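Local structure of lipase (Acinetobacter baumannii, 4OPM) at residues 15-20 with 55-60; 23-28 with 34-39; 113-118 with 294-299; 139-144 with 286-291. The protein probably hydrolyses ester bonds of lipids such as triacylglycerols, as a putative lipase of the alpha/beta-hydrolase fold. All blocks are in the same frame, centred on the assembly; numbering follows the deposited sequence.

Contact 1 of 4, residues 15-20 with 55-60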
loop_
_atom_site.group_PDB
_atom_site.type_symbol
_atom_site.label_atom_id
_atom_site.label_comp_id
_atom_site.label_asym_id
_atom_site.label_seq_id
_atom_site.Cartn_x
_atom_site.Cartn_y
_atom_site.Cartn_z
ATOM N N GLN A 15 15.439 -1.823 -13.417
ATOM C CA GLN A 15 15.190 -2.986 -14.271
ATOM C C GLN A 15 13.886 -3.686 -13.880
ATOM O O GLN A 15 13.121 -4.112 -14.766
ATOM C CB GLN A 15 16.373 -3.956 -14.198
ATOM C CG GLN A 15 17.624 -3.416 -14.875
ATOM C CD GLN A 15 18.661 -4.492 -14.963
ATOM O OE1 GLN A 15 18.508 -5.463 -15.701
ATOM N NE2 GLN A 15 19.706 -4.379 -14.167
ATOM N N GLU A 16 13.608 -3.791 -12.558
ATOM C CA GLU A 16 12.375 -4.436 -12.092
ATOM C C GLU A 16 11.156 -3.614 -12.538
ATOM O O GLU A 16 10.169 -4.196 -12.978
ATOM C CB GLU A 16 12.350 -4.657 -10.575
ATOM C CG GLU A 16 11.230 -5.619 -10.194
ATOM C CD GLU A 16 10.913 -5.759 -8.717
ATOM O OE1 GLU A 16 10.859 -4.724 -8.015
ATOM O OE2 GLU A 16 10.643 -6.904 -8.282
ATOM N N ARG A 17 11.237 -2.259 -12.440
ATOM C CA ARG A 17 10.146 -1.384 -12.891
ATOM C C ARG A 17 9.905 -1.582 -14.400
ATOM O O ARG A 17 8.756 -1.691 -14.843
ATOM C CB ARG A 17 10.448 0.087 -12.591
ATOM C CG ARG A 17 10.482 0.410 -11.105
ATOM C CD ARG A 17 11.201 1.739 -10.881
ATOM N NE ARG A 17 11.550 1.901 -9.465
ATOM C CZ ARG A 17 12.529 2.673 -9.014
ATOM N NH1 ARG A 17 13.285 3.363 -9.864
ATOM N NH2 ARG A 17 12.775 2.751 -7.715
ATOM N N ASN A 18 11.002 -1.669 -15.180
ATOM C CA ASN A 18 10.903 -1.892 -16.624
ATOM C C ASN A 18 10.195 -3.238 -16.921
ATOM O O ASN A 18 9.315 -3.290 -17.778
ATOM C CB ASN A 18 12.282 -1.854 -17.275
ATOM C CG ASN A 18 12.178 -1.805 -18.776
ATOM O OD1 ASN A 18 12.315 -2.820 -19.465
ATOM N ND2 ASN A 18 11.818 -0.648 -19.302
ATOM N N TRP A 19 10.548 -4.298 -16.177
ATOM C CA TRP A 19 9.947 -5.631 -16.299
ATOM C C TRP A 19 8.432 -5.574 -15.983
ATOM O O TRP A 19 7.646 -6.312 -16.578
ATOM C CB TRP A 19 10.679 -6.625 -15.369
ATOM C CG TRP A 19 9.953 -7.918 -15.161
ATOM C CD1 TRP A 19 9.956 -9.010 -15.986
ATOM C CD2 TRP A 19 9.070 -8.234 -14.072
ATOM N NE1 TRP A 19 9.120 -9.983 -15.480
ATOM C CE2 TRP A 19 8.586 -9.545 -14.294
ATOM C CE3 TRP A 19 8.669 -7.546 -12.907
ATOM C CZ2 TRP A 19 7.714 -10.180 -13.400
ATOM C CZ3 TRP A 19 7.796 -8.168 -12.022
ATOM C CH2 TRP A 19 7.347 -9.478 -12.257
ATOM N N ALA A 20 8.040 -4.707 -15.033
ATOM C CA ALA A 20 6.651 -4.516 -14.637
ATOM C C ALA A 20 5.868 -3.636 -15.647
ATOM O O ALA A 20 4.654 -3.464 -15.486
ATOM C CB ALA A 20 6.594 -3.901 -13.254
ATOM N N GLY A 55 7.019 1.465 3.288
ATOM C CA GLY A 55 7.101 0.798 1.991
ATOM C C GLY A 55 7.471 1.780 0.902
ATOM O O GLY A 55 8.015 2.851 1.190
ATOM N N SER A 56 7.192 1.421 -0.361
ATOM C CA SER A 56 7.455 2.300 -1.502
ATOM C C SER A 56 6.656 1.811 -2.698
ATOM O O SER A 56 6.101 0.695 -2.669
ATOM C CB SER A 56 8.951 2.355 -1.831
ATOM O OG SER A 56 9.366 1.222 -2.575
ATOM N N ARG A 57 6.642 2.606 -3.775
ATOM C CA ARG A 57 5.969 2.219 -5.012
ATOM C C ARG A 57 6.440 0.849 -5.531
ATOM O O ARG A 57 5.635 0.112 -6.108
ATOM C CB ARG A 57 6.168 3.280 -6.102
ATOM C CG ARG A 57 7.613 3.547 -6.535
ATOM C CD ARG A 57 7.716 4.859 -7.267
ATOM N NE ARG A 57 9.102 5.301 -7.416
ATOM C CZ ARG A 57 9.787 5.266 -8.558
ATOM N NH1 ARG A 57 9.221 4.804 -9.665
ATOM N NH2 ARG A 57 11.034 5.713 -8.604
ATOM N N ASP A 58 7.724 0.487 -5.300
ATOM C CA ASP A 58 8.274 -0.788 -5.791
ATOM C C ASP A 58 7.644 -2.020 -5.119
ATOM O O ASP A 58 7.705 -3.112 -5.696
ATOM C CB ASP A 58 9.797 -0.806 -5.643
ATOM C CG ASP A 58 10.456 0.225 -6.543
ATOM O OD1 ASP A 58 10.087 0.297 -7.747
ATOM O OD2 ASP A 58 11.277 1.006 -6.036
ATOM N N ASN A 59 6.938 -1.836 -3.974
ATOM C CA ASN A 59 6.230 -2.956 -3.331
ATOM C C ASN A 59 5.160 -3.562 -4.267
ATOM O O ASN A 59 4.795 -4.717 -4.100
ATOM C CB ASN A 59 5.527 -2.483 -2.056
ATOM C CG ASN A 59 6.416 -2.069 -0.904
ATOM O OD1 ASN A 59 5.932 -1.487 0.067
ATOM N ND2 ASN A 59 7.701 -2.408 -0.942
ATOM N N TRP A 60 4.634 -2.746 -5.209
ATOM C CA TRP A 60 3.580 -3.141 -6.128
ATOM C C TRP A 60 4.103 -3.688 -7.474
ATOM O O TRP A 60 3.277 -4.046 -8.310
ATOM C CB TRP A 60 2.671 -1.938 -6.407
ATOM C CG TRP A 60 1.733 -1.627 -5.285
ATOM C CD1 TRP A 60 1.851 -0.619 -4.368
ATOM C CD2 TRP A 60 0.534 -2.337 -4.954
ATOM N NE1 TRP A 60 0.795 -0.660 -3.485
ATOM C CE2 TRP A 60 -0.042 -1.689 -3.836
ATOM C CE3 TRP A 60 -0.133 -3.440 -5.517
ATOM C CZ2 TRP A 60 -1.243 -2.124 -3.258
ATOM C CZ3 TRP A 60 -1.330 -3.860 -4.954
ATOM C CH2 TRP A 60 -1.886 -3.188 -3.850
HETATM O O HOH W 1 9.947 -4.725 -5.511
#
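Arg17, on the N-terminal helix 9-19, forms a side-on, two-pronged salt bridge with Asp58, which lies in a 3-10 turn of the loop following strand 46-50 of the alpha/beta-hydrolase fold. NE of Arg17 meets OD1 of Asp58 at 2.8 Å and NH2 of Arg17 meets OD2 of Asp58 at 2.8 Å, both N-H...O bonds nearly straight. Each carboxylate oxygen offers its syn lone pair, and the two flat groups are nearly coplanar, 13° apart, so the pairing is fixed in rotation as well as distance. Over one face of this guanidinium lies that of Arg57, the centres 3.8 Å apart and the planes inclined by 26°. The stacked pair sits among acids that probably balance its charge: Asp58 at the edge of Arg17, Asp77 and Glu83 in salt bridges with Arg57, whose NH1 also bonds to Ser24 and Ser37. This is the compact part of the contact, with both arginines buried. The side formed by Glu16 is looser and partly exposed; its carboxylate bonds to Asn61, which also reaches Asp58, but towards segment 55-60 it comes no nearer than 4.2 Å, from OE1 of Glu16 to the backbone O of Asp58. A water bridges the two, donating to OE1 of Glu16 at 2.7 Å and to O of Asp58 at 2.8 Å.

Contact 2 of 4, residues 23-28 with 34-39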
loop_
_atom_site.group_PDB
_atom_site.type_symbol
_atom_site.label_atom_id
_atom_site.label_comp_id
_atom_site.label_asym_id
_atom_site.label_seq_id
_atom_site.Cartn_x
_atom_site.Cartn_y
_atom_site.Cartn_z
ATOM N N GLN A 23 7.474 3.107 -15.798
ATOM C CA GLN A 23 8.521 4.114 -15.907
ATOM C C GLN A 23 8.402 5.057 -14.704
ATOM O O GLN A 23 7.314 5.199 -14.139
ATOM C CB GLN A 23 8.505 4.851 -17.252
ATOM C CG GLN A 23 7.343 5.797 -17.484
ATOM C CD GLN A 23 7.495 6.457 -18.840
ATOM O OE1 GLN A 23 8.431 7.216 -19.090
ATOM N NE2 GLN A 23 6.606 6.150 -19.761
ATOM N N SER A 24 9.528 5.647 -14.288
ATOM C CA SER A 24 9.576 6.554 -13.145
ATOM C C SER A 24 9.320 7.963 -13.607
ATOM O O SER A 24 9.875 8.407 -14.620
ATOM C CB SER A 24 10.907 6.452 -12.408
ATOM O OG SER A 24 11.056 5.155 -11.847
ATOM N N LYS A 25 8.420 8.648 -12.896
ATOM C CA LYS A 25 8.023 10.014 -13.200
ATOM C C LYS A 25 8.060 10.848 -11.929
ATOM O O LYS A 25 8.137 10.305 -10.817
ATOM C CB LYS A 25 6.629 10.037 -13.859
ATOM C CG LYS A 25 6.659 9.476 -15.292
ATOM C CD LYS A 25 5.529 9.938 -16.151
ATOM C CE LYS A 25 5.597 9.282 -17.511
ATOM N NZ LYS A 25 4.382 9.566 -18.319
ATOM N N SER A 26 8.038 12.173 -12.110
ATOM C CA SER A 26 8.075 13.132 -11.016
ATOM C C SER A 26 7.046 14.232 -11.261
ATOM O O SER A 26 6.863 14.649 -12.410
ATOM C CB SER A 26 9.479 13.720 -10.890
ATOM O OG SER A 26 9.570 14.695 -9.867
ATOM N N LEU A 27 6.392 14.710 -10.208
ATOM C CA LEU A 27 5.418 15.784 -10.360
ATOM C C LEU A 27 5.399 16.667 -9.114
ATOM O O LEU A 27 5.198 16.163 -8.005
ATOM C CB LEU A 27 4.017 15.189 -10.639
ATOM C CG LEU A 27 2.866 16.184 -10.908
ATOM C CD1 LEU A 27 3.085 16.957 -12.218
ATOM C CD2 LEU A 27 1.542 15.459 -10.953
ATOM N N LYS A 28 5.627 17.977 -9.295
ATOM C CA LYS A 28 5.580 18.896 -8.160
ATOM C C LYS A 28 4.141 19.372 -8.003
ATOM O O LYS A 28 3.524 19.852 -8.960
ATOM C CB LYS A 28 6.575 20.057 -8.308
ATOM C CG LYS A 28 6.658 20.933 -7.046
ATOM C CD LYS A 28 7.627 22.086 -7.212
ATOM C CE LYS A 28 7.538 23.089 -6.080
ATOM N NZ LYS A 28 8.195 22.602 -4.837
ATOM N N TRP A 34 6.308 14.696 -5.906
ATOM C CA TRP A 34 5.926 13.298 -5.929
ATOM C C TRP A 34 6.782 12.491 -6.883
ATOM O O TRP A 34 6.973 12.890 -8.032
ATOM C CB TRP A 34 4.451 13.151 -6.348
ATOM C CG TRP A 34 3.463 13.618 -5.320
ATOM C CD1 TRP A 34 2.979 14.884 -5.163
ATOM C CD2 TRP A 34 2.787 12.807 -4.353
ATOM N NE1 TRP A 34 2.044 14.914 -4.152
ATOM C CE2 TRP A 34 1.927 13.657 -3.618
ATOM C CE3 TRP A 34 2.835 11.435 -4.021
ATOM C CZ2 TRP A 34 1.108 13.186 -2.584
ATOM C CZ3 TRP A 34 2.017 10.966 -2.995
ATOM C CH2 TRP A 34 1.180 11.840 -2.280
ATOM N N SER A 35 7.255 11.340 -6.410
ATOM C CA SER A 35 7.905 10.319 -7.227
ATOM C C SER A 35 6.840 9.249 -7.447
ATOM O O SER A 35 6.153 8.877 -6.485
ATOM C CB SER A 35 9.133 9.749 -6.521
ATOM O OG SER A 35 9.583 8.570 -7.169
ATOM N N TYR A 36 6.655 8.787 -8.685
ATOM C CA TYR A 36 5.655 7.752 -8.947
ATOM C C TYR A 36 6.015 6.932 -10.163
ATOM O O TYR A 36 6.768 7.392 -11.032
ATOM C CB TYR A 36 4.230 8.332 -9.107
ATOM C CG TYR A 36 4.014 9.244 -10.301
ATOM C CD1 TYR A 36 4.421 10.578 -10.267
ATOM C CD2 TYR A 36 3.297 8.807 -11.418
ATOM C CE1 TYR A 36 4.176 11.437 -11.339
ATOM C CE2 TYR A 36 3.058 9.656 -12.502
ATOM C CZ TYR A 36 3.494 10.973 -12.452
ATOM O OH TYR A 36 3.259 11.840 -13.491
ATOM N N SER A 37 5.501 5.697 -10.191
ATOM C CA SER A 37 5.633 4.801 -11.332
ATOM C C SER A 37 4.378 4.906 -12.158
ATOM O O SER A 37 3.279 5.086 -11.607
ATOM C CB SER A 37 5.829 3.354 -10.874
ATOM O OG SER A 37 7.020 3.218 -10.131
ATOM N N GLU A 38 4.527 4.807 -13.478
ATOM C CA GLU A 38 3.388 4.852 -14.380
ATOM C C GLU A 38 3.582 3.838 -15.486
ATOM O O GLU A 38 4.676 3.746 -16.048
ATOM C CB GLU A 38 3.194 6.263 -14.953
ATOM C CG GLU A 38 2.032 6.381 -15.932
ATOM C CD GLU A 38 1.730 7.772 -16.454
ATOM O OE1 GLU A 38 2.545 8.692 -16.224
ATOM O OE2 GLU A 38 0.687 7.934 -17.124
ATOM N N GLY A 39 2.520 3.108 -15.792
ATOM C CA GLY A 39 2.523 2.119 -16.866
ATOM C C GLY A 39 1.173 1.956 -17.533
ATOM O O GLY A 39 0.146 2.423 -17.023
HETATM O O HOH W 2 10.360 8.972 -9.635
HETATM O O HOH W 3 4.997 13.847 -14.377
#
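Tyr36 CG sits between its own backbone N and carbonyl carbon (chi1 65°), which swings the ring across to Lys25 on the facing strand of an antiparallel beta hairpin, 22-29 with 32-39. Lys25 CB rests over one face of that ring, 3.8 Å from its centroid, in a CH-pi contact, and Leu27 CB approaches CE1 of Tyr36 obliquely. Beyond CG the lysine chain is extended and carries NZ of Lys25 to OE1 of Glu38, a salt bridge of 2.9 Å that enters from above the carboxylate plane; the other oxygen, OE2, bonds to His72. Three hydrogen-bonded pairs, Gln23 with Glu38, Lys25 with Tyr36 and Leu27 with Trp34, alternate with two serine pairs on the other face, where Ser24 and Ser37 both bind Arg57 and OG of Ser35 bonds to Asp77. Strand 22-29 is outermost in the sheet, and water bridges its backbone to side chains of 34-39: one donates to O of Lys25 at 2.8 Å and bonds to OG of Ser35 at 2.6 Å.

Contact 3 of 4, residues 113-118 with 294-299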
loop_
_atom_site.group_PDB
_atom_site.type_symbol
_atom_site.label_atom_id
_atom_site.label_comp_id
_atom_site.label_asym_id
_atom_site.label_seq_id
_atom_site.Cartn_x
_atom_site.Cartn_y
_atom_site.Cartn_z
ATOM N N PRO A 113 -13.997 8.305 -12.206
ATOM C CA PRO A 113 -13.800 7.341 -11.118
ATOM C C PRO A 113 -12.594 6.455 -11.415
ATOM O O PRO A 113 -12.415 5.991 -12.545
ATOM C CB PRO A 113 -15.120 6.553 -11.087
ATOM C CG PRO A 113 -16.031 7.233 -12.059
ATOM C CD PRO A 113 -15.154 7.927 -13.038
ATOM N N ILE A 114 -11.749 6.252 -10.400
ATOM C CA ILE A 114 -10.561 5.429 -10.578
ATOM C C ILE A 114 -10.592 4.235 -9.624
ATOM O O ILE A 114 -11.164 4.309 -8.534
ATOM C CB ILE A 114 -9.238 6.243 -10.461
ATOM C CG1 ILE A 114 -8.949 6.716 -9.013
ATOM C CG2 ILE A 114 -9.192 7.394 -11.495
ATOM C CD1 ILE A 114 -7.544 7.311 -8.783
ATOM N N HIS A 115 -10.003 3.120 -10.076
ATOM C CA HIS A 115 -9.893 1.910 -9.275
ATOM C C HIS A 115 -8.777 2.156 -8.270
ATOM O O HIS A 115 -7.708 2.635 -8.661
ATOM C CB HIS A 115 -9.562 0.715 -10.156
ATOM C CG HIS A 115 -10.619 0.359 -11.147
ATOM N ND1 HIS A 115 -11.757 -0.322 -10.768
ATOM C CD2 HIS A 115 -10.625 0.519 -12.493
ATOM C CE1 HIS A 115 -12.440 -0.526 -11.885
ATOM N NE2 HIS A 115 -11.788 -0.049 -12.952
ATOM N N ILE A 116 -9.012 1.877 -6.991
ATOM C CA ILE A 116 -7.984 2.126 -5.982
ATOM C C ILE A 116 -7.658 0.850 -5.218
ATOM O O ILE A 116 -8.555 0.105 -4.855
ATOM C CB ILE A 116 -8.390 3.287 -5.027
ATOM C CG1 ILE A 116 -8.691 4.581 -5.833
ATOM C CG2 ILE A 116 -7.288 3.551 -3.998
ATOM C CD1 ILE A 116 -9.547 5.539 -5.151
ATOM N N ALA A 117 -6.358 0.607 -4.980
ATOM C CA ALA A 117 -5.895 -0.548 -4.208
ATOM C C ALA A 117 -4.945 -0.062 -3.142
ATOM O O ALA A 117 -4.133 0.829 -3.391
ATOM C CB ALA A 117 -5.217 -1.579 -5.099
ATOM N N GLY A 118 -5.063 -0.632 -1.960
ATOM C CA GLY A 118 -4.218 -0.234 -0.844
ATOM C C GLY A 118 -3.725 -1.409 -0.035
ATOM O O GLY A 118 -4.503 -2.303 0.307
ATOM N N LYS A 294 -15.288 -7.339 -13.817
ATOM C CA LYS A 294 -16.674 -7.303 -13.359
ATOM C C LYS A 294 -17.130 -5.856 -13.100
ATOM O O LYS A 294 -18.226 -5.478 -13.533
ATOM C CB LYS A 294 -16.830 -8.161 -12.099
ATOM C CG LYS A 294 -18.286 -8.400 -11.721
ATOM C CD LYS A 294 -18.432 -9.439 -10.619
ATOM C CE LYS A 294 -18.423 -8.809 -9.252
ATOM N NZ LYS A 294 -19.051 -9.683 -8.226
ATOM N N VAL A 295 -16.293 -5.051 -12.407
ATOM C CA VAL A 295 -16.606 -3.645 -12.105
ATOM C C VAL A 295 -16.725 -2.850 -13.420
ATOM O O VAL A 295 -17.647 -2.049 -13.566
ATOM C CB VAL A 295 -15.569 -3.002 -11.142
ATOM C CG1 VAL A 295 -15.806 -1.494 -10.971
ATOM C CG2 VAL A 295 -15.570 -3.709 -9.788
ATOM N N GLU A 296 -15.806 -3.087 -14.362
ATOM C CA GLU A 296 -15.796 -2.415 -15.660
ATOM C C GLU A 296 -17.042 -2.741 -16.489
ATOM O O GLU A 296 -17.568 -1.840 -17.148
ATOM C CB GLU A 296 -14.527 -2.776 -16.450
ATOM C CG GLU A 296 -13.307 -1.987 -16.000
ATOM C CD GLU A 296 -13.399 -0.490 -16.228
ATOM O OE1 GLU A 296 -13.814 -0.077 -17.331
ATOM O OE2 GLU A 296 -13.040 0.272 -15.305
ATOM N N THR A 297 -17.508 -4.012 -16.449
ATOM C CA THR A 297 -18.683 -4.499 -17.182
ATOM C C THR A 297 -19.964 -3.904 -16.583
ATOM O O THR A 297 -20.855 -3.497 -17.330
ATOM C CB THR A 297 -18.704 -6.042 -17.172
ATOM O OG1 THR A 297 -17.461 -6.520 -17.688
ATOM C CG2 THR A 297 -19.853 -6.631 -17.988
ATOM N N ASN A 298 -20.051 -3.865 -15.231
ATOM C CA ASN A 298 -21.209 -3.345 -14.495
ATOM C C ASN A 298 -21.357 -1.821 -14.656
ATOM O O ASN A 298 -22.476 -1.313 -14.569
ATOM C CB ASN A 298 -21.123 -3.721 -13.008
ATOM C CG ASN A 298 -21.278 -5.205 -12.702
ATOM O OD1 ASN A 298 -21.398 -6.064 -13.591
ATOM N ND2 ASN A 298 -21.247 -5.546 -11.418
ATOM N N GLN A 299 -20.242 -1.103 -14.902
ATOM C CA GLN A 299 -20.221 0.349 -15.108
ATOM C C GLN A 299 -20.718 0.671 -16.523
ATOM O O GLN A 299 -21.745 1.326 -16.682
ATOM C CB GLN A 299 -18.802 0.901 -14.865
ATOM C CG GLN A 299 -18.537 2.308 -15.416
ATOM C CD GLN A 299 -17.673 2.316 -16.666
ATOM O OE1 GLN A 299 -17.002 1.336 -17.017
ATOM N NE2 GLN A 299 -17.654 3.446 -17.356
#
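OE2 of Glu296 accepts a hydrogen bond from NE2 of His115, 2.7 Å away, and also forms a salt bridge with Lys138, so one carboxylate oxygen is held by two nitrogens. The histidine reaches it edge-on: OE2 lies near the imidazole plane, whereas the carboxylate is turned 61° from the ring and accepts through its anti lone pair, away from OE1. With an N-H...O angle of 158°, the bond is slightly bent. A bend in the glutamate chain at chi2 (-64°) folds the acid back from helix 281-298 towards the strand. At the same ring edge, Val295 adds an apolar contact, its CG1 branch lying 3.6 Å from CE1 of His115. The ring's second nitrogen, ND1, bonds to OG of Ser139 on the neighbouring strand, so both imidazole nitrogens are engaged and the rotation of the ring is fixed. Lys138 nearby would probably stabilise the negative charge of Glu296. The contact fastens the last turns of the C-terminal helix to the beginning of strand 114-119, which runs on to Gly118 and a Gly-X-Ser-X-Gly sequence consistent with a nucleophile elbow. Such a C-terminal helix packed on the central sheet is characteristic of the alpha/beta-hydrolase fold.

Contact 4 of 4, residues 139-144 with 286-291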
loop_
_atom_site.group_PDB
_atom_site.type_symbol
_atom_site.label_atom_id
_atom_site.label_comp_id
_atom_site.label_asym_id
_atom_site.label_seq_id
_atom_site.Cartn_x
_atom_site.Cartn_y
_atom_site.Cartn_z
ATOM N N SER A 139 -13.704 1.592 -7.567
ATOM C CA SER A 139 -13.620 0.329 -6.826
ATOM C C SER A 139 -12.538 0.439 -5.789
ATOM O O SER A 139 -11.667 1.313 -5.882
ATOM C CB SER A 139 -13.335 -0.851 -7.765
ATOM O OG SER A 139 -11.970 -0.900 -8.153
ATOM N N LEU A 140 -12.583 -0.474 -4.820
ATOM C CA LEU A 140 -11.616 -0.522 -3.735
ATOM C C LEU A 140 -11.061 -1.943 -3.582
ATOM O O LEU A 140 -11.827 -2.905 -3.583
ATOM C CB LEU A 140 -12.333 -0.072 -2.457
ATOM C CG LEU A 140 -11.521 0.556 -1.327
ATOM C CD1 LEU A 140 -10.865 1.885 -1.768
ATOM C CD2 LEU A 140 -12.428 0.845 -0.141
ATOM N N PHE A 141 -9.737 -2.069 -3.458
ATOM C CA PHE A 141 -9.115 -3.369 -3.256
ATOM C C PHE A 141 -8.275 -3.242 -2.001
ATOM O O PHE A 141 -7.325 -2.461 -1.968
ATOM C CB PHE A 141 -8.303 -3.831 -4.476
ATOM C CG PHE A 141 -7.569 -5.151 -4.335
ATOM C CD1 PHE A 141 -8.071 -6.169 -3.522
ATOM C CD2 PHE A 141 -6.403 -5.397 -5.057
ATOM C CE1 PHE A 141 -7.398 -7.392 -3.407
ATOM C CE2 PHE A 141 -5.746 -6.626 -4.963
ATOM C CZ PHE A 141 -6.247 -7.618 -4.145
ATOM N N LEU A 142 -8.690 -3.931 -0.941
ATOM C CA LEU A 142 -8.024 -3.846 0.347
ATOM C C LEU A 142 -7.204 -5.092 0.602
ATOM O O LEU A 142 -7.752 -6.183 0.728
ATOM C CB LEU A 142 -9.052 -3.633 1.469
ATOM C CG LEU A 142 -9.948 -2.374 1.349
ATOM C CD1 LEU A 142 -11.044 -2.362 2.422
ATOM C CD2 LEU A 142 -9.113 -1.082 1.412
ATOM N N VAL A 143 -5.890 -4.917 0.697
ATOM C CA VAL A 143 -4.969 -6.024 0.943
ATOM C C VAL A 143 -4.409 -5.870 2.358
ATOM O O VAL A 143 -3.567 -4.999 2.576
ATOM C CB VAL A 143 -3.835 -6.106 -0.125
ATOM C CG1 VAL A 143 -2.977 -7.358 0.099
ATOM C CG2 VAL A 143 -4.394 -6.071 -1.557
ATOM N N ASP A 144 -4.865 -6.708 3.311
ATOM C CA ASP A 144 -4.432 -6.663 4.730
ATOM C C ASP A 144 -4.443 -5.198 5.227
ATOM O O ASP A 144 -3.441 -4.690 5.741
ATOM C CB ASP A 144 -3.046 -7.309 4.891
ATOM C CG ASP A 144 -3.043 -8.765 4.444
ATOM O OD1 ASP A 144 -3.155 -9.009 3.226
ATOM O OD2 ASP A 144 -3.015 -9.661 5.326
ATOM N N GLN A 286 -4.940 -13.420 -9.651
ATOM C CA GLN A 286 -5.986 -14.398 -9.971
ATOM C C GLN A 286 -7.367 -13.921 -9.474
ATOM O O GLN A 286 -8.369 -14.177 -10.141
ATOM C CB GLN A 286 -5.631 -15.755 -9.364
ATOM C CG GLN A 286 -6.642 -16.860 -9.658
ATOM C CD GLN A 286 -6.105 -18.168 -9.169
ATOM O OE1 GLN A 286 -5.880 -18.344 -7.970
ATOM N NE2 GLN A 286 -5.795 -19.067 -10.095
ATOM N N GLN A 287 -7.402 -13.164 -8.365
ATOM C CA GLN A 287 -8.634 -12.588 -7.821
ATOM C C GLN A 287 -8.905 -11.168 -8.342
ATOM O O GLN A 287 -10.054 -10.832 -8.639
ATOM C CB GLN A 287 -8.558 -12.529 -6.280
ATOM C CG GLN A 287 -8.312 -13.900 -5.622
ATOM C CD GLN A 287 -9.392 -14.926 -5.908
ATOM O OE1 GLN A 287 -10.587 -14.607 -6.048
ATOM N NE2 GLN A 287 -8.990 -16.187 -5.984
ATOM N N TYR A 288 -7.872 -10.316 -8.396
ATOM C CA TYR A 288 -8.065 -8.904 -8.736
ATOM C C TYR A 288 -8.483 -8.653 -10.197
ATOM O O TYR A 288 -9.376 -7.825 -10.419
ATOM C CB TYR A 288 -6.794 -8.104 -8.396
ATOM C CG TYR A 288 -6.956 -6.598 -8.384
ATOM C CD1 TYR A 288 -8.159 -6.003 -7.986
ATOM C CD2 TYR A 288 -5.878 -5.762 -8.667
ATOM C CE1 TYR A 288 -8.295 -4.615 -7.925
ATOM C CE2 TYR A 288 -5.999 -4.374 -8.599
ATOM C CZ TYR A 288 -7.211 -3.807 -8.235
ATOM O OH TYR A 288 -7.314 -2.447 -8.150
ATOM N N VAL A 289 -7.861 -9.338 -11.174
ATOM C CA VAL A 289 -8.195 -9.127 -12.589
ATOM C C VAL A 289 -9.710 -9.473 -12.858
ATOM O O VAL A 289 -10.401 -8.613 -13.404
ATOM C CB VAL A 289 -7.192 -9.857 -13.526
ATOM C CG1 VAL A 289 -7.720 -9.941 -14.956
ATOM C CG2 VAL A 289 -5.827 -9.155 -13.495
ATOM N N PRO A 290 -10.287 -10.622 -12.429
ATOM C CA PRO A 290 -11.735 -10.841 -12.659
ATOM C C PRO A 290 -12.616 -9.801 -11.945
ATOM O O PRO A 290 -13.652 -9.417 -12.484
ATOM C CB PRO A 290 -11.975 -12.249 -12.097
ATOM C CG PRO A 290 -10.634 -12.892 -12.100
ATOM C CD PRO A 290 -9.676 -11.800 -11.779
ATOM N N PHE A 291 -12.174 -9.305 -10.769
ATOM C CA PHE A 291 -12.886 -8.271 -10.006
ATOM C C PHE A 291 -12.950 -6.978 -10.833
ATOM O O PHE A 291 -14.039 -6.432 -11.018
ATOM C CB PHE A 291 -12.218 -8.027 -8.639
ATOM C CG PHE A 291 -12.783 -6.849 -7.874
ATOM C CD1 PHE A 291 -14.027 -6.934 -7.242
ATOM C CD2 PHE A 291 -12.091 -5.644 -7.812
ATOM C CE1 PHE A 291 -14.549 -5.845 -6.529
ATOM C CE2 PHE A 291 -12.615 -4.553 -7.110
ATOM C CZ PHE A 291 -13.840 -4.659 -6.472
HETATM O O HOH W 4 -9.566 -1.550 -7.020
#
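Aromatic stacking dominates where Phe141 of strand 137-143 meets Tyr288 of helix 281-298. The two rings form an offset stack, centroids 4.2 Å apart and planes inclined by 29°. CD2 of Phe141 lies over the centre of the tyrosine face, 3.5 Å from CD1 of Tyr288, and the CB of Phe141 also reaches the tyrosine ring, 3.5 Å from CE1 of Tyr288. Both side chains leave their backbones with CG opposite the backbone N (chi1 178° for Phe141), extending from strand and helix towards each other.

Van der Waals packing continues at Phe291, one helical turn further on. Its ring approaches Ser139 obliquely, with CE2 of Phe291 3.8 Å from CB of Ser139, while CZ comes near the carbonyl oxygen of Leu140.

The polar link is indirect. A water lies between OG of Ser139 and OH of Tyr288, 2.7 Å from each, at the edge of the tyrosine ring and close to its plane. OG of Ser139 also bonds to ND1 of His115, so the serine hydroxyl joins the water to His115 on strand 114-119.

Segment 286-291 runs almost antiparallel to strand residues 139-143, at 172°, the two axes 10.7 Å apart at closest. The helix covers one side of the sheet, where Phe141 also touches Leu238 and Leu240 of strand 237-242; Leu140 points to the other side and packs on helix 121-132.

Along the chain, contact 2 is nested within the loop closed by contact 1, and contact 4 within the longer loop closed by contact 3; the first pair precedes the second. Contacts 1 and 2 have centres 12 Å apart and meet through Arg57, so helix 9-19 and the hairpin at the sheet edge are joined through one arginine. Contacts 3 and 4, centres 9 Å apart, share helix 281-298 and neighbouring strands 114-119 and 137-143, and touch through His115 and Ser139. Trp60 bridges contacts 1 and 3 by packing on Ala117. Contacts 2, 3 and 4 all reach the one mixed sheet; with contact 1 they join the N-terminal helix and hairpin and the C-terminal helix to the alpha/beta-hydrolase core.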